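Local coordinates for protein N-acetylglucosamine-6-phosphate deacetylase (Thermotoga maritima, PDB 1O12) that probably removes the acetyl group from N-acetylglucosamine 6-phosphate, as a metal-dependent hydrolase of the NagA family that binds one divalent cation per subunit, at residues A[49-61]-A[343-356]. Sequence-based numbering, arbitrary orientation.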
# COMPACT_ATOMS: atom_id res chain seq x y z
N PRO A 49 -31.69 -18.52 -11.04
CA PRO A 49 -31.21 -18.87 -9.70
C PRO A 49 -32.15 -18.72 -8.52
O PRO A 49 -32.90 -17.76 -8.41
CB PRO A 49 -29.97 -18.01 -9.54
CG PRO A 49 -29.49 -17.85 -10.94
CD PRO A 49 -30.76 -17.60 -11.70
N ARG A 50 -32.05 -19.69 -7.61
CA ARG A 50 -32.85 -19.82 -6.39
C ARG A 50 -32.16 -19.07 -5.22
O ARG A 50 -32.82 -18.49 -4.36
CB ARG A 50 -32.99 -21.32 -6.04
CG ARG A 50 -33.91 -21.69 -4.85
CD ARG A 50 -33.27 -22.70 -3.82
NE ARG A 50 -32.94 -24.03 -4.35
CZ ARG A 50 -32.99 -25.16 -3.64
NH1 ARG A 50 -33.38 -25.13 -2.36
NH2 ARG A 50 -32.67 -26.32 -4.20
N GLY A 51 -30.84 -19.12 -5.21
CA GLY A 51 -30.06 -18.48 -4.18
C GLY A 51 -28.60 -18.65 -4.55
O GLY A 51 -28.26 -19.00 -5.70
N VAL A 52 -27.71 -18.39 -3.60
CA VAL A 52 -26.28 -18.53 -3.86
C VAL A 52 -25.76 -19.73 -3.10
O VAL A 52 -26.19 -19.99 -1.99
CB VAL A 52 -25.49 -17.26 -3.41
CG1 VAL A 52 -24.03 -17.38 -3.83
CG2 VAL A 52 -26.11 -16.02 -4.01
N LEU A 53 -24.85 -20.47 -3.72
CA LEU A 53 -24.24 -21.63 -3.08
C LEU A 53 -22.74 -21.38 -3.11
O LEU A 53 -22.17 -21.14 -4.18
CB LEU A 53 -24.54 -22.91 -3.85
CG LEU A 53 -24.19 -24.19 -3.07
CD1 LEU A 53 -25.26 -24.41 -2.02
CD2 LEU A 53 -24.11 -25.42 -3.99
N MSE A 54 -22.11 -21.41 -1.94
CA MSE A 54 -20.67 -21.17 -1.85
C MSE A 54 -20.01 -22.25 -0.99
O MSE A 54 -20.69 -22.98 -0.26
CB MSE A 54 -20.39 -19.82 -1.20
CG MSE A 54 -21.14 -18.62 -1.74
SE MSE A 54 -20.64 -16.96 -0.75
CE MSE A 54 -18.75 -16.89 -1.36
N PRO A 55 -18.67 -22.35 -1.06
CA PRO A 55 -17.94 -23.34 -0.26
C PRO A 55 -18.15 -22.96 1.21
O PRO A 55 -18.29 -21.78 1.52
CB PRO A 55 -16.48 -23.13 -0.69
CG PRO A 55 -16.63 -22.65 -2.10
CD PRO A 55 -17.77 -21.66 -2.00
N GLY A 56 -18.22 -23.94 2.11
CA GLY A 56 -18.42 -23.64 3.51
C GLY A 56 -17.34 -22.68 4.01
O GLY A 56 -16.17 -22.88 3.75
N PHE A 57 -17.75 -21.62 4.70
CA PHE A 57 -16.82 -20.63 5.23
C PHE A 57 -15.85 -21.30 6.19
O PHE A 57 -16.16 -22.33 6.79
CB PHE A 57 -17.58 -19.52 5.96
CG PHE A 57 -18.52 -18.76 5.07
CD1 PHE A 57 -19.67 -18.16 5.60
CD2 PHE A 57 -18.26 -18.62 3.70
CE1 PHE A 57 -20.54 -17.45 4.78
CE2 PHE A 57 -19.13 -17.91 2.88
CZ PHE A 57 -20.26 -17.33 3.41
N VAL A 58 -14.67 -20.68 6.32
CA VAL A 58 -13.60 -21.13 7.17
C VAL A 58 -13.12 -19.98 8.06
O VAL A 58 -12.69 -18.93 7.55
CB VAL A 58 -12.42 -21.65 6.31
CG1 VAL A 58 -11.29 -22.10 7.22
CG2 VAL A 58 -12.90 -22.81 5.37
N ASP A 59 -13.17 -20.16 9.38
CA ASP A 59 -12.72 -19.11 10.30
C ASP A 59 -11.53 -19.66 11.07
O ASP A 59 -11.68 -20.43 12.01
CB ASP A 59 -13.83 -18.71 11.29
CG ASP A 59 -13.51 -17.38 11.99
OD1 ASP A 59 -12.35 -16.95 11.89
OD2 ASP A 59 -14.40 -16.78 12.64
N PRO A 60 -10.31 -19.24 10.68
CA PRO A 60 -9.10 -19.72 11.34
C PRO A 60 -8.73 -18.92 12.57
O PRO A 60 -7.71 -19.19 13.20
CB PRO A 60 -8.06 -19.58 10.24
CG PRO A 60 -8.47 -18.27 9.58
CD PRO A 60 -9.98 -18.39 9.51
N HIS A 61 -9.56 -17.93 12.90
CA HIS A 61 -9.26 -17.07 14.03
C HIS A 61 -10.51 -16.60 14.77
O HIS A 61 -11.07 -15.57 14.43
CB HIS A 61 -8.48 -15.84 13.53
CG HIS A 61 -7.78 -15.09 14.62
ND1 HIS A 61 -6.80 -14.16 14.37
CD2 HIS A 61 -7.93 -15.13 15.97
CE1 HIS A 61 -6.37 -13.66 15.52
NE2 HIS A 61 -7.04 -14.23 16.50
N GLY A 343 -13.12 -25.78 0.31
CA GLY A 343 -13.06 -24.46 -0.31
C GLY A 343 -13.38 -24.45 -1.79
O GLY A 343 -13.02 -23.53 -2.52
N ARG A 344 -14.08 -25.48 -2.24
CA ARG A 344 -14.43 -25.60 -3.64
C ARG A 344 -15.80 -26.22 -3.81
O ARG A 344 -16.33 -26.86 -2.90
CB ARG A 344 -13.40 -26.50 -4.35
CG ARG A 344 -11.95 -25.99 -4.34
CD ARG A 344 -11.80 -24.80 -5.26
NE ARG A 344 -12.18 -25.06 -6.65
CZ ARG A 344 -11.51 -25.86 -7.50
NH1 ARG A 344 -10.41 -26.49 -7.11
NH2 ARG A 344 -11.93 -25.98 -8.77
N ILE A 345 -16.36 -25.99 -4.99
CA ILE A 345 -17.61 -26.59 -5.41
C ILE A 345 -17.21 -27.13 -6.76
O ILE A 345 -17.52 -26.54 -7.80
CB ILE A 345 -18.77 -25.61 -5.63
CG1 ILE A 345 -19.17 -24.93 -4.32
CG2 ILE A 345 -19.99 -26.41 -6.17
CD1 ILE A 345 -20.46 -24.08 -4.42
N ALA A 346 -16.50 -28.25 -6.73
CA ALA A 346 -16.02 -28.93 -7.92
C ALA A 346 -16.08 -30.44 -7.70
O ALA A 346 -15.93 -30.94 -6.58
CB ALA A 346 -14.57 -28.48 -8.23
N GLU A 347 -16.28 -31.19 -8.77
CA GLU A 347 -16.33 -32.63 -8.67
C GLU A 347 -15.09 -33.23 -8.02
O GLU A 347 -13.96 -32.91 -8.38
CB GLU A 347 -16.56 -33.22 -10.05
CG GLU A 347 -18.02 -33.10 -10.44
CD GLU A 347 -18.27 -33.32 -11.91
OE1 GLU A 347 -17.53 -34.14 -12.51
OE2 GLU A 347 -19.23 -32.69 -12.45
N GLY A 348 -15.32 -34.09 -7.03
CA GLY A 348 -14.23 -34.76 -6.34
C GLY A 348 -13.90 -34.21 -4.97
O GLY A 348 -13.13 -34.82 -4.22
N THR A 349 -14.47 -33.07 -4.61
CA THR A 349 -14.17 -32.46 -3.32
C THR A 349 -15.24 -32.68 -2.24
O THR A 349 -16.35 -33.17 -2.52
CB THR A 349 -13.92 -30.97 -3.50
OG1 THR A 349 -15.15 -30.32 -3.87
CG2 THR A 349 -12.89 -30.73 -4.61
N ARG A 350 -14.91 -32.31 -1.00
CA ARG A 350 -15.83 -32.46 0.11
C ARG A 350 -17.03 -31.52 0.04
O ARG A 350 -16.91 -30.33 -0.28
CB ARG A 350 -15.10 -32.22 1.44
CG ARG A 350 -13.84 -33.07 1.61
CD ARG A 350 -14.15 -34.53 1.86
NE ARG A 350 -14.25 -34.85 3.29
CZ ARG A 350 -13.25 -34.78 4.18
NH1 ARG A 350 -12.02 -34.40 3.82
NH2 ARG A 350 -13.48 -35.12 5.45
N ALA A 351 -18.21 -32.06 0.37
CA ALA A 351 -19.41 -31.25 0.34
C ALA A 351 -19.62 -30.36 1.58
O ALA A 351 -20.56 -30.57 2.34
CB ALA A 351 -20.64 -32.12 0.09
N ASP A 352 -18.73 -29.40 1.80
CA ASP A 352 -18.93 -28.45 2.90
C ASP A 352 -19.44 -27.22 2.13
O ASP A 352 -18.69 -26.59 1.36
CB ASP A 352 -17.62 -28.14 3.65
CG ASP A 352 -17.16 -29.32 4.55
OD1 ASP A 352 -17.95 -30.27 4.75
OD2 ASP A 352 -16.00 -29.28 5.05
N LEU A 353 -20.72 -26.91 2.30
CA LEU A 353 -21.32 -25.82 1.54
C LEU A 353 -22.22 -24.92 2.34
O LEU A 353 -22.71 -25.29 3.41
CB LEU A 353 -22.13 -26.40 0.40
CG LEU A 353 -21.49 -27.44 -0.51
CD1 LEU A 353 -22.56 -28.33 -1.10
CD2 LEU A 353 -20.69 -26.72 -1.58
N VAL A 354 -22.45 -23.71 1.83
CA VAL A 354 -23.36 -22.79 2.47
C VAL A 354 -24.27 -22.20 1.40
O VAL A 354 -23.81 -21.74 0.35
CB VAL A 354 -22.62 -21.66 3.23
CG1 VAL A 354 -21.68 -20.90 2.31
CG2 VAL A 354 -23.65 -20.72 3.89
N LEU A 355 -25.57 -22.24 1.66
CA LEU A 355 -26.55 -21.66 0.73
C LEU A 355 -26.99 -20.31 1.32
O LEU A 355 -27.25 -20.23 2.52
CB LEU A 355 -27.76 -22.57 0.58
CG LEU A 355 -28.72 -22.13 -0.53
CD1 LEU A 355 -28.09 -22.45 -1.91
CD2 LEU A 355 -30.06 -22.85 -0.35
N LEU A 356 -27.08 -19.28 0.49
CA LEU A 356 -27.46 -17.95 0.95
C LEU A 356 -28.52 -17.28 0.08
O LEU A 356 -28.73 -17.70 -1.06
CB LEU A 356 -26.22 -17.06 0.96
CG LEU A 356 -24.97 -17.72 1.55
CD1 LEU A 356 -24.20 -18.46 0.46
CD2 LEU A 356 -24.12 -16.66 2.21
O HOH W 1 -14.89 -24.95 2.98
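Turned trans to its own backbone N (chi1 -167°), CG of Leu53 carries CD1 to within 3.4 Å of CD1 of Leu355, whose first torsion is of the same kind (-171°); the two side chains cross at about a right angle. CD1 of Ile345 lies alongside the CG-CD2 side of Leu53, 3.9 Å from CD2 of Leu53, so this leucine is packed by both parts of segment 343-356. Leu53 also touches Val32 of strand 26-35.

On the other face of the strand pair, CG1 of Val354 sits over one face of the Phe57 ring, 4.1 Å from the ring centroid and displaced toward the rim. CZ of Phe57 also reaches CD2 of Leu356, while the other branch of that leucine, CD1, packs 3.8 Å from CG of the selenomethionine Met54. Helix 322-336 covers this side, with Ala326 on Met54 and Ser329 on Phe57.

The backbones hold the register. Val52 and Leu356 exchange two N-H...O bonds, as do Met54 and Val354, and Leu53 with Leu355 forms the non-hydrogen-bonded pair between them. Past Pro55, whose CB rests 3.5 Å from C of Gly343, the pairing ends with Gly56 N giving a 2.8 Å bond to O of Asp352, which it meets from well above the carbonyl plane. A water donates to Gly56 O and is weakly linked to Gly343 N.

Strand 52-55 thus runs antiparallel to 353-356 while its other edge bonds to Leu19 and Val21, and the chain continues through 57-59 toward His61, beside the metal ligand Glu127. This is the amidohydrolase layout, in which a small beta domain built from both chain ends adjoins the metal-bearing TIM barrel.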